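Local coordinates for sulfate transporter sulfate transporter family protein (Wolinella succinogenes, PDB 4DGF) that probably transports sulfate or a related anion across the membrane as a SulP-family member, this piece being its STAS domain, at residues Lys18-Gly23 / Lys120-Ala125; Val54-Met59 / Asp116-Ala121; Leu87-Val92 / Gly98-Phe103. All blocks are in the same frame, centred on the assembly; numbering follows the deposited sequence. Where two conformers were deposited one is given.

Interaction 1: Lys18-Gly23 / Lys120-Ala125; sequences KVVPLG and KALAYA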
ATOM      1  N   LYS A  18       5.373   6.286  14.448  1.00 19.65           N
ATOM      2  CA  LYS A  18       4.349   7.168  13.873  1.00 19.89           C
ATOM      3  C   LYS A  18       3.033   7.189  14.612  1.00 20.20           C
ATOM      4  O   LYS A  18       2.726   6.254  15.369  1.00 25.68           O
ATOM      5  CB  LYS A  18       4.100   6.828  12.353  1.00 19.56           C
ATOM      6  CG  LYS A  18       5.390   6.700  11.556  1.00 21.57           C
ATOM      7  CD  LYS A  18       6.054   8.046  11.277  1.00 21.38           C
ATOM      8  CE  LYS A  18       7.419   7.742  10.667  1.00 21.95           C
ATOM      9  NZ  LYS A  18       8.213   9.016  10.605  1.00 22.52           N
ATOM     10  N   VAL A  19       2.250   8.245  14.379  1.00 20.82           N
ATOM     11  CA  VAL A  19       0.877   8.316  14.907  1.00 20.85           C
ATOM     12  C   VAL A  19      -0.103   7.834  13.866  1.00 20.34           C
ATOM     13  O   VAL A  19      -0.269   8.450  12.793  1.00 22.03           O
ATOM     14  CB  VAL A  19       0.522   9.746  15.357  1.00 24.63           C
ATOM     15  CG1 VAL A  19      -0.946   9.835  15.708  1.00 25.95           C
ATOM     16  CG2 VAL A  19       1.368  10.127  16.566  1.00 27.14           C
ATOM     17  N   VAL A  20      -0.591   6.621  14.093  1.00 17.34           N
ATOM     18  CA  VAL A  20      -1.469   5.980  13.114  1.00 16.28           C
ATOM     19  C   VAL A  20      -2.897   6.121  13.489  1.00 17.68           C
ATOM     20  O   VAL A  20      -3.330   5.622  14.546  1.00 18.97           O
ATOM     21  CB  VAL A  20      -1.105   4.493  12.860  1.00 16.01           C
ATOM     22  CG1 VAL A  20      -2.005   3.955  11.788  1.00 15.57           C
ATOM     23  CG2 VAL A  20       0.378   4.331  12.518  1.00 16.36           C
ATOM     24  N   PRO A  21      -3.660   6.873  12.699  1.00 17.71           N
ATOM     25  CA  PRO A  21      -5.051   7.048  13.076  1.00 18.48           C
ATOM     26  C   PRO A  21      -5.796   5.753  13.236  1.00 18.93           C
ATOM     27  O   PRO A  21      -5.481   4.762  12.528  1.00 18.16           O
ATOM     28  CB  PRO A  21      -5.649   7.913  11.933  1.00 19.56           C
ATOM     29  CG  PRO A  21      -4.439   8.486  11.194  1.00 20.26           C
ATOM     30  CD  PRO A  21      -3.327   7.514  11.419  1.00 19.36           C
ATOM     31  N   LEU A  22      -6.779   5.712  14.172  1.00 17.11           N
ATOM     32  CA  LEU A  22      -7.783   4.626  14.166  1.00 16.50           C
ATOM     33  C   LEU A  22      -8.489   4.514  12.800  1.00 17.75           C
ATOM     34  O   LEU A  22      -8.816   5.525  12.220  1.00 18.24           O
ATOM     35  CB  LEU A  22      -8.782   4.777  15.295  1.00 19.49           C
ATOM     36  CG  LEU A  22      -8.189   4.869  16.705  1.00 21.22           C
ATOM     37  CD1 LEU A  22      -9.381   4.881  17.700  1.00 20.48           C
ATOM     38  CD2 LEU A  22      -7.218   3.754  17.033  1.00 21.24           C
ATOM     39  N   GLY A  23      -8.702   3.290  12.312  1.00 19.21           N
ATOM     40  CA  GLY A  23      -9.342   3.038  10.991  1.00 17.42           C
ATOM     41  C   GLY A  23      -8.346   2.957   9.850  1.00 18.14           C
ATOM     42  O   GLY A  23      -8.767   2.765   8.735  1.00 18.40           O
ATOM     43  N   LYS A 120       3.823  11.363   4.506  1.00 15.60           N
ATOM     44  CA  LYS A 120       2.852  11.955   3.598  1.00 16.20           C
ATOM     45  C   LYS A 120       1.651  11.048   3.489  1.00 15.99           C
ATOM     46  O   LYS A 120       0.550  11.569   3.372  1.00 14.62           O
ATOM     47  CB  LYS A 120       3.464  12.094   2.181  1.00 18.38           C
ATOM     48  CG  LYS A 120       4.748  12.887   2.193  1.00 21.82           C
ATOM     49  CD  LYS A 120       5.368  13.023   0.795  1.00 22.63           C
ATOM     50  CE  LYS A 120       6.543  14.004   0.969  1.00 27.41           C
ATOM     51  NZ  LYS A 120       7.598  13.699  -0.016  1.00 32.79           N
ATOM     52  N   ALA A 121       1.874   9.698   3.377  1.00 14.47           N
ATOM     53  CA  ALA A 121       0.693   8.870   3.238  1.00 12.88           C
ATOM     54  C   ALA A 121      -0.214   9.003   4.495  1.00 12.81           C
ATOM     55  O   ALA A 121      -1.458   8.904   4.444  1.00 13.12           O
ATOM     56  CB  ALA A 121       1.081   7.403   2.957  1.00 11.25           C
ATOM     57  N   LEU A 122       0.435   9.042   5.643  1.00 13.33           N
ATOM     58  CA  LEU A 122      -0.309   9.153   6.895  1.00 13.95           C
ATOM     59  C   LEU A 122      -1.090  10.467   7.017  1.00 15.75           C
ATOM     60  O   LEU A 122      -2.267  10.483   7.531  1.00 17.06           O
ATOM     61  CB  LEU A 122       0.595   9.062   8.123  1.00 14.84           C
ATOM     62  CG  LEU A 122       0.884   7.603   8.496  1.00 14.67           C
ATOM     63  CD1 LEU A 122       1.980   7.525   9.593  1.00 17.79           C
ATOM     64  CD2 LEU A 122      -0.305   6.709   8.901  1.00 15.71           C
ATOM     65  N   ALA A 123      -0.422  11.513   6.621  1.00 15.14           N
ATOM     66  CA  ALA A 123      -1.118  12.848   6.584  1.00 16.74           C
ATOM     67  C   ALA A 123      -2.398  12.744   5.746  1.00 16.50           C
ATOM     68  O   ALA A 123      -3.438  13.228   6.141  1.00 18.00           O
ATOM     69  CB  ALA A 123      -0.209  13.890   6.013  1.00 18.12           C
ATOM     70  N   TYR A 124      -2.301  12.166   4.520  1.00 14.85           N
ATOM     71  CA  TYR A 124      -3.475  11.929   3.742  1.00 14.94           C
ATOM     72  C   TYR A 124      -4.532  10.964   4.300  1.00 15.98           C
ATOM     73  O   TYR A 124      -5.737  11.169   4.156  1.00 16.85           O
ATOM     74  CB  TYR A 124      -3.006  11.513   2.339  1.00 16.46           C
ATOM     75  CG  TYR A 124      -4.022  11.600   1.279  1.00 18.95           C
ATOM     76  CD1 TYR A 124      -4.613  12.854   0.970  1.00 23.12           C
ATOM     77  CD2 TYR A 124      -4.404  10.494   0.530  1.00 19.40           C
ATOM     78  CE1 TYR A 124      -5.545  12.960  -0.056  1.00 24.86           C
ATOM     79  CE2 TYR A 124      -5.313  10.597  -0.568  1.00 21.23           C
ATOM     80  CZ  TYR A 124      -5.875  11.842  -0.824  1.00 26.03           C
ATOM     81  OH  TYR A 124      -6.802  12.007  -1.836  1.00 26.76           O
ATOM     82  N   ALA A 125      -4.106   9.825   4.818  1.00 15.06           N
ATOM     83  CA  ALA A 125      -4.952   8.934   5.516  1.00 14.62           C
ATOM     84  C   ALA A 125      -5.732   9.632   6.671  1.00 14.96           C
ATOM     85  O   ALA A 125      -6.898   9.417   6.822  1.00 16.41           O
ATOM     86  CB  ALA A 125      -4.094   7.786   6.126  1.00 13.42           C
TER
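In this STAS domain the last helix, 118-130, runs beside the loop that leads into strand 24-28, and Leu122 bridges the two by meeting Lys18, Val19, Val20 and Pro21. Its two methyl groups divide the work. About 188 Å² is buried between the segments, and Leu122 supplies nearly half of it. CD1 goes to the start of the loop segment and lies 3.5 Å from Lys18 CB. The same Leu122 CD1 is 4.0 Å from the backbone oxygen Val19 O. CD2 serves the middle of the segment, with Pro21 CD at 4.0 Å from Leu122 CD2. Val20 CG1 adds a looser touch, 4.3 Å from Leu122 CD2. The Leu122 side chain runs obliquely to that of Lys18.

The helix packs on one face of a parallel beta sheet, as in other STAS domains. Leu122 also touches Ile26 and Ile56 on that sheet, so it sits between helix, sheet and loop. Ala125, about one turn further on, rests on Val24, Val54 and Ile56.

No hydrogen bond joins the two segments directly. Lys18 uses its two ends differently. Its CB and CG pack on the leucine methyl. The chain then bends at chi2 (-74°) and leads the ammonium group away from Leu122. NZ forms salt bridges with Asp119, in the first turn of the same helix, and with Asp13.

Interaction 2: Val54-Met59 / Asp116-Ala121; sequences VFILRM and DHIDKA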
ATOM      1  N   VAL A  54      -8.853   3.000   5.518  1.00 13.87           N
ATOM      2  CA  VAL A  54      -7.628   3.325   4.674  1.00 12.13           C
ATOM      3  C   VAL A  54      -6.632   2.201   4.932  1.00 12.00           C
ATOM      4  O   VAL A  54      -6.475   1.792   6.087  1.00 13.17           O
ATOM      5  CB  VAL A  54      -6.974   4.641   5.060  1.00 12.35           C
ATOM      6  CG1 VAL A  54      -5.781   4.998   4.174  1.00 12.64           C
ATOM      7  CG2 VAL A  54      -7.977   5.839   5.028  1.00 13.13           C
ATOM      8  N   PHE A  55      -5.965   1.728   3.856  1.00 11.23           N
ATOM      9  CA  PHE A  55      -4.989   0.704   3.969  1.00 10.72           C
ATOM     10  C   PHE A  55      -3.739   1.267   3.330  1.00 11.60           C
ATOM     11  O   PHE A  55      -3.792   1.638   2.124  1.00 12.13           O
ATOM     12  CB  PHE A  55      -5.478  -0.606   3.234  1.00 12.08           C
ATOM     13  CG  PHE A  55      -4.688  -1.801   3.490  1.00 13.21           C
ATOM     14  CD1 PHE A  55      -5.186  -2.799   4.338  1.00 12.89           C
ATOM     15  CD2 PHE A  55      -3.402  -1.905   2.936  1.00 14.32           C
ATOM     16  CE1 PHE A  55      -4.348  -3.909   4.700  1.00 14.65           C
ATOM     17  CE2 PHE A  55      -2.628  -3.077   3.182  1.00 16.33           C
ATOM     18  CZ  PHE A  55      -3.140  -4.066   4.072  1.00 15.77           C
ATOM     19  N   ILE A  56      -2.630   1.246   4.087  0.60 10.67           N
ATOM     20  CA  ILE A  56      -1.372   1.758   3.559  0.60 10.12           C
ATOM     21  C   ILE A  56      -0.483   0.565   3.312  0.60 10.62           C
ATOM     22  O   ILE A  56      -0.147  -0.198   4.223  0.60 10.00           O
ATOM     23  CB  ILE A  56      -0.701   2.759   4.532  0.60 10.18           C
ATOM     24  CG1 ILE A  56      -1.684   3.873   4.878  0.60 10.41           C
ATOM     25  CG2 ILE A  56       0.644   3.285   3.901  0.60  9.45           C
ATOM     26  CD1 ILE A  56      -1.156   4.960   5.765  0.60 11.08           C
ATOM     27  N   LEU A  57      -0.027   0.440   2.066  1.00  9.82           N
ATOM     28  CA  LEU A  57       0.946  -0.586   1.788  1.00 10.16           C
ATOM     29  C   LEU A  57       2.312   0.104   1.736  1.00  9.90           C
ATOM     30  O   LEU A  57       2.516   1.040   0.852  1.00  9.58           O
ATOM     31  CB  LEU A  57       0.575  -1.136   0.403  1.00 12.43           C
ATOM     32  CG  LEU A  57       1.184  -2.426   0.096  1.00 15.95           C
ATOM     33  CD1 LEU A  57       0.698  -3.583   0.978  1.00 18.62           C
ATOM     34  CD2 LEU A  57       0.756  -2.785  -1.346  1.00 16.36           C
ATOM     35  N   ARG A  58       3.158  -0.213   2.717  1.00  9.52           N
ATOM     36  CA  ARG A  58       4.451   0.358   2.809  1.00 10.34           C
ATOM     37  C   ARG A  58       5.436  -0.329   1.899  1.00  9.70           C
ATOM     38  O   ARG A  58       5.761  -1.550   2.130  1.00  8.89           O
ATOM     39  CB  ARG A  58       5.048   0.342   4.284  1.00 10.60           C
ATOM     40  CG  ARG A  58       4.175   1.238   5.170  1.00 11.35           C
ATOM     41  CD  ARG A  58       4.855   1.558   6.487  1.00 12.02           C
ATOM     42  NE  ARG A  58       6.068   2.385   6.261  1.00 12.62           N
ATOM     43  CZ  ARG A  58       6.898   2.823   7.198  1.00 13.83           C
ATOM     44  NH1 ARG A  58       6.671   2.591   8.516  1.00 14.40           N
ATOM     45  NH2 ARG A  58       7.896   3.601   6.815  1.00 14.37           N
HETATM   46  N   MSE A  59       6.037   0.455   1.016  0.50  9.17           N
HETATM   47  CA  MSE A  59       6.819  -0.154  -0.080  0.50  9.46           C
HETATM   48  C   MSE A  59       8.228   0.392  -0.072  0.50 10.41           C
HETATM   49  O   MSE A  59       8.915   0.325  -1.089  0.50 11.04           O
HETATM   50  CB  MSE A  59       6.074   0.095  -1.430  0.50  8.55           C
HETATM   51  CG  MSE A  59       4.639  -0.476  -1.426  0.50  7.31           C
HETATM   52 SE   MSE A  59       3.877  -0.427  -3.222  0.48  6.13          SE
HETATM   53  CE  MSE A  59       4.601  -2.193  -3.854  0.50  6.35           C
ATOM     54  N   ASP A 116       6.006   9.049  -1.556  1.00 14.41           N
ATOM     55  CA  ASP A 116       7.322   8.573  -1.458  1.00 17.23           C
ATOM     56  C   ASP A 116       7.764   8.379  -0.020  1.00 15.46           C
ATOM     57  O   ASP A 116       8.953   8.007   0.197  1.00 18.31           O
ATOM     58  CB  ASP A 116       8.320   9.467  -2.189  1.00 19.92           C
ATOM     59  CG  ASP A 116       8.342  10.882  -1.647  1.00 21.80           C
ATOM     60  OD1 ASP A 116       7.908  11.104  -0.511  1.00 22.67           O
ATOM     61  OD2 ASP A 116       8.836  11.817  -2.352  1.00 25.43           O
ATOM     62  N   HIS A 117       6.843   8.606   0.895  1.00 15.77           N
ATOM     63  CA  HIS A 117       7.183   8.618   2.314  1.00 15.24           C
ATOM     64  C   HIS A 117       5.939   8.366   3.125  1.00 14.01           C
ATOM     65  O   HIS A 117       4.842   8.947   2.875  1.00 13.13           O
ATOM     66  CB  HIS A 117       7.794   9.967   2.774  1.00 17.93           C
ATOM     67  CG  HIS A 117       8.618   9.833   4.079  1.00 20.04           C
ATOM     68  ND1 HIS A 117       8.078   9.860   5.348  1.00 20.49           N
ATOM     69  CD2 HIS A 117       9.980   9.594   4.269  1.00 25.04           C
ATOM     70  CE1 HIS A 117       9.041   9.643   6.262  1.00 21.64           C
ATOM     71  NE2 HIS A 117      10.188   9.472   5.628  1.00 22.08           N
ATOM     72  N   ILE A 118       6.145   7.586   4.211  1.00 12.61           N
ATOM     73  CA  ILE A 118       5.074   7.199   5.113  1.00 13.09           C
ATOM     74  C   ILE A 118       4.410   8.424   5.791  1.00 12.99           C
ATOM     75  O   ILE A 118       3.162   8.497   5.972  1.00 12.83           O
ATOM     76  CB  ILE A 118       5.556   6.169   6.181  1.00 12.57           C
ATOM     77  CG1 ILE A 118       4.403   5.616   7.019  1.00 12.93           C
ATOM     78  CG2 ILE A 118       6.673   6.739   7.111  1.00 14.02           C
ATOM     79  CD1 ILE A 118       3.203   5.128   6.193  1.00 12.10           C
ATOM     80  N   ASP A 119       5.237   9.454   6.078  1.00 14.51           N
ATOM     81  CA  ASP A 119       4.639  10.652   6.675  1.00 16.46           C
ATOM     82  C   ASP A 119       3.585  11.317   5.799  1.00 15.56           C
ATOM     83  O   ASP A 119       2.581  11.807   6.292  1.00 16.89           O
ATOM     84  CB  ASP A 119       5.703  11.671   7.006  1.00 18.96           C
ATOM     85  CG  ASP A 119       6.601  11.265   8.163  1.00 22.36           C
ATOM     86  OD1 ASP A 119       6.383  10.264   8.904  1.00 22.80           O
ATOM     87  OD2 ASP A 119       7.606  11.990   8.359  1.00 24.03           O
ATOM     88  N   LYS A 120       3.823  11.363   4.506  1.00 15.60           N
ATOM     89  CA  LYS A 120       2.852  11.955   3.598  1.00 16.20           C
ATOM     90  C   LYS A 120       1.651  11.048   3.489  1.00 15.99           C
ATOM     91  O   LYS A 120       0.550  11.569   3.372  1.00 14.62           O
ATOM     92  CB  LYS A 120       3.464  12.094   2.181  1.00 18.38           C
ATOM     93  CG  LYS A 120       4.748  12.887   2.193  1.00 21.82           C
ATOM     94  CD  LYS A 120       5.368  13.023   0.795  1.00 22.63           C
ATOM     95  CE  LYS A 120       6.543  14.004   0.969  1.00 27.41           C
ATOM     96  NZ  LYS A 120       7.598  13.699  -0.016  1.00 32.79           N
ATOM     97  N   ALA A 121       1.874   9.698   3.377  1.00 14.47           N
ATOM     98  CA  ALA A 121       0.693   8.870   3.238  1.00 12.88           C
ATOM     99  C   ALA A 121      -0.214   9.003   4.495  1.00 12.81           C
ATOM    100  O   ALA A 121      -1.458   8.904   4.444  1.00 13.12           O
ATOM    101  CB  ALA A 121       1.081   7.403   2.957  1.00 11.25           C
TER
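Arg58 crosses Ile118 at about a right angle, on the helix-covered face of the STAS sheet. Strand 54-58 lies between the parallel strands 24-28 and 86-90, and helix 118-130 packs across it. From CB the Arg58 side chain runs outward and reaches the isoleucine at CG, 4.1 Å from Ile118 CD1. Arg58 CD lies 3.9 Å from Ile118 CD1 too. The chain bends at chi3 (66°), which turns one face of the guanidinium to the isoleucine. Arg58 NE is 3.7 Å from Ile118 CG1. CZ passes by Ile118 CB, which stands over that face, offset toward the rim. At the tip, Arg58 NH2 is 3.4 Å from Ile118 CG2. This is van der Waals packing of aliphatic carbon on the guanidinium face; NH1 is hydrogen-bonded to Thr15 OG1 and Asp13 O.

Ile118 also meets Ile56, two residues earlier on the strand and on the same face. In one of two deposited conformers, Ile56 CG2 is 3.9 Å from Ile118 CD1 and 4.2 Å from Ala121 CB. These two isoleucines likewise cross at about a right angle.

The helix start is fixed by its own cap. His117 is the N-cap residue, and its ND1 accepts from Asp119 N at 3.0 Å, with an angle of 163° at the hydrogen.

Interaction 3: Leu87-Val92 / Gly98-Phe103; sequences LLLSGV and GALNRF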
ATOM      1  N   LEU A  87      -6.975   2.333  -0.717  0.50 12.04           N
ATOM      2  CA  LEU A  87      -5.572   1.904  -0.754  0.50 11.82           C
ATOM      3  C   LEU A  87      -4.646   3.108  -1.044  0.50 11.77           C
ATOM      4  O   LEU A  87      -4.904   3.858  -1.963  0.50 11.85           O
ATOM      5  CB  LEU A  87      -5.412   0.845  -1.863  0.50 11.81           C
ATOM      6  CG  LEU A  87      -4.047   0.157  -1.942  0.50 11.11           C
ATOM      7  CD1 LEU A  87      -3.667  -0.476  -0.602  0.50 11.08           C
ATOM      8  CD2 LEU A  87      -4.001  -0.903  -3.081  0.50 11.06           C
ATOM      9  N   LEU A  88      -3.606   3.268  -0.214  1.00 11.96           N
ATOM     10  CA  LEU A  88      -2.498   4.221  -0.432  1.00 11.14           C
ATOM     11  C   LEU A  88      -1.172   3.362  -0.532  1.00 11.91           C
ATOM     12  O   LEU A  88      -1.019   2.340   0.109  1.00 10.26           O
ATOM     13  CB  LEU A  88      -2.329   5.215   0.706  1.00 12.53           C
ATOM     14  CG  LEU A  88      -3.643   5.973   1.092  1.00 12.43           C
ATOM     15  CD1 LEU A  88      -3.375   6.923   2.259  1.00 11.48           C
ATOM     16  CD2 LEU A  88      -4.245   6.750  -0.111  1.00 11.62           C
ATOM     17  N   LEU A  89      -0.288   3.813  -1.381  1.00 10.76           N
ATOM     18  CA  LEU A  89       1.101   3.256  -1.341  1.00  9.93           C
ATOM     19  C   LEU A  89       2.026   4.278  -0.771  1.00 10.81           C
ATOM     20  O   LEU A  89       1.915   5.454  -1.130  1.00 12.32           O
ATOM     21  CB  LEU A  89       1.614   2.927  -2.759  1.00 10.09           C
ATOM     22  CG  LEU A  89       0.580   2.327  -3.650  1.00 11.94           C
ATOM     23  CD1 LEU A  89       1.318   2.148  -4.992  1.00 14.35           C
ATOM     24  CD2 LEU A  89       0.136   0.949  -3.099  1.00 13.91           C
ATOM     25  N   SER A  90       2.939   3.892   0.126  0.50 10.43           N
ATOM     26  CA  SER A  90       3.919   4.853   0.611  0.50 11.21           C
ATOM     27  C   SER A  90       5.290   4.269   0.302  0.50 11.32           C
ATOM     28  O   SER A  90       5.422   3.040   0.041  0.50 10.61           O
ATOM     29  CB  SER A  90       3.813   5.106   2.118  0.50 10.23           C
ATOM     30  OG  SER A  90       4.078   3.950   2.883  0.50 10.01           O
ATOM     31  N   GLY A  91       6.283   5.143   0.404  1.00 11.62           N
ATOM     32  CA  GLY A  91       7.701   4.772   0.255  1.00 12.72           C
ATOM     33  C   GLY A  91       8.010   4.276  -1.172  1.00 11.77           C
ATOM     34  O   GLY A  91       8.920   3.472  -1.364  1.00 11.11           O
ATOM     35  N   VAL A  92       7.257   4.799  -2.110  1.00 11.91           N
ATOM     36  CA  VAL A  92       7.450   4.319  -3.522  1.00 12.59           C
ATOM     37  C   VAL A  92       8.653   5.071  -4.146  1.00 12.91           C
ATOM     38  O   VAL A  92       8.633   6.314  -4.319  1.00 14.20           O
ATOM     39  CB  VAL A  92       6.200   4.533  -4.372  1.00 12.28           C
ATOM     40  CG1 VAL A  92       6.462   4.184  -5.830  1.00 12.16           C
ATOM     41  CG2 VAL A  92       5.021   3.723  -3.855  1.00 11.93           C
ATOM     42  N   GLY A  98       8.175   3.767 -11.705  1.00 14.22           N
ATOM     43  CA  GLY A  98       8.323   3.561 -13.156  1.00 16.03           C
ATOM     44  C   GLY A  98       7.732   2.190 -13.543  1.00 15.46           C
ATOM     45  O   GLY A  98       7.043   2.114 -14.563  1.00 17.08           O
ATOM     46  N   ALA A  99       7.986   1.148 -12.725  1.00 13.20           N
ATOM     47  CA  ALA A  99       7.475  -0.220 -12.991  1.00 13.20           C
ATOM     48  C   ALA A  99       5.934  -0.145 -12.924  1.00 12.53           C
ATOM     49  O   ALA A  99       5.236  -0.630 -13.803  1.00 13.88           O
ATOM     50  CB  ALA A  99       8.079  -1.249 -12.029  1.00 13.54           C
ATOM     51  N   LEU A 100       5.411   0.410 -11.822  1.00 11.49           N
ATOM     52  CA  LEU A 100       3.990   0.417 -11.611  1.00 12.48           C
ATOM     53  C   LEU A 100       3.319   1.263 -12.687  1.00 13.28           C
ATOM     54  O   LEU A 100       2.236   0.905 -13.098  1.00 14.69           O
ATOM     55  CB  LEU A 100       3.670   1.104 -10.235  1.00 12.37           C
ATOM     56  CG  LEU A 100       4.142   0.293  -9.053  1.00 14.22           C
ATOM     57  CD1 LEU A 100       3.859   1.075  -7.756  1.00 12.34           C
ATOM     58  CD2 LEU A 100       3.432  -1.069  -8.973  1.00 12.96           C
ATOM     59  N   ASN A 101       3.952   2.335 -13.152  1.00 14.21           N
ATOM     60  CA  ASN A 101       3.368   3.119 -14.252  1.00 16.31           C
ATOM     61  C   ASN A 101       3.343   2.356 -15.564  1.00 15.44           C
ATOM     62  O   ASN A 101       2.246   2.293 -16.228  1.00 16.24           O
ATOM     63  CB  ASN A 101       4.131   4.430 -14.434  1.00 19.28           C
ATOM     64  CG  ASN A 101       3.252   5.506 -15.092  1.00 20.08           C
ATOM     65  OD1 ASN A 101       2.008   5.599 -14.861  1.00 22.55           O
ATOM     66  ND2 ASN A 101       3.873   6.306 -15.928  1.00 23.62           N
ATOM     67  N   ARG A 102       4.435   1.636 -15.880  1.00 15.04           N
ATOM     68  CA  ARG A 102       4.440   0.822 -17.131  1.00 16.13           C
ATOM     69  C   ARG A 102       3.422  -0.312 -17.086  1.00 16.79           C
ATOM     70  O   ARG A 102       2.779  -0.620 -18.075  1.00 18.10           O
ATOM     71  CB  ARG A 102       5.821   0.329 -17.335  1.00 17.13           C
ATOM     72  CG  ARG A 102       6.150  -0.318 -18.719  1.00 18.31           C
ATOM     73  CD  ARG A 102       6.058   0.690 -19.913  1.00 20.96           C
ATOM     74  NE  ARG A 102       6.990   1.798 -19.740  1.00 20.30           N
ATOM     75  CZ  ARG A 102       6.950   2.963 -20.437  1.00 21.50           C
ATOM     76  NH1 ARG A 102       6.075   3.135 -21.439  1.00 20.60           N
ATOM     77  NH2 ARG A 102       7.814   3.919 -20.164  1.00 23.47           N
ATOM     78  N   PHE A 103       3.186  -0.876 -15.897  1.00 15.15           N
ATOM     79  CA  PHE A 103       2.147  -1.861 -15.763  1.00 14.89           C
ATOM     80  C   PHE A 103       0.718  -1.266 -15.828  1.00 15.52           C
ATOM     81  O   PHE A 103      -0.229  -1.997 -15.945  1.00 18.30           O
ATOM     82  CB  PHE A 103       2.257  -2.633 -14.410  1.00 14.57           C
ATOM     83  CG  PHE A 103       3.350  -3.726 -14.376  1.00 14.89           C
ATOM     84  CD1 PHE A 103       3.307  -4.798 -15.245  1.00 16.31           C
ATOM     85  CD2 PHE A 103       4.351  -3.692 -13.395  1.00 15.43           C
ATOM     86  CE1 PHE A 103       4.249  -5.844 -15.145  1.00 17.13           C
ATOM     87  CE2 PHE A 103       5.262  -4.745 -13.278  1.00 16.28           C
ATOM     88  CZ  PHE A 103       5.233  -5.812 -14.206  1.00 17.13           C
TER
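Phe103 N donates to Ala99 O at 2.9 Å, one of the backbone bonds that hold the helical turn carrying Leu100. Arg102 N donates to Gly98 O in the same way. From this turn Leu100 points at the end of strand 86-90 and the loop after it. Leu100 CD1 and Leu89 CD1 meet tip to tip at 3.9 Å. Leu100 extends straight to that point, with chi2 at 177°.

Val92 joins from the loop beyond the strand, its CG1 lying 4.5 Å from Leu100 CD1. Gly91, with a positive phi of 65°, stands between Leu89 and Val92 where the chain leaves the strand. The strand and the helix that follows it, 94-103, form a beta-alpha step of the STAS fold.

The leucine pair sits among other apolar groups. Leu100 also touches Leu73 of helix 67-83, while Leu89 rests on Met59 (a selenomethionine) and Val114. Val92 shares Val114 as a neighbour. Leu88 and Ser90, the alternate residues of the strand, touch helix 118-130 instead.

No hydrogen bond or salt bridge crosses between the segments, and only about 81 Å² is buried. Their direct attraction is therefore one of methyl groups in van der Waals contact, with no directional bond between these two segments.

Overall arrangement
Interactions 1 and 2 are neighbours, with centres about 8 Å apart, and both use helix 118-130. They share Lys120 and Ala121. The salt bridge from Lys18 to Asp119 also ties them. Interaction 3 lies about 11 Å from interaction 2 and 19 Å from interaction 1, centre to centre. It reaches the sheet through strand 86-90, which pairs with strand 54-58 of interaction 2. Along the chain, interaction 3 is nested inside the loops closed by both others. Interactions 1 and 2 together tie the last helix to the loop before strand 24-28 and to strand 54-58. Interaction 3 packs helix 94-103 near the other side of strand 86-90.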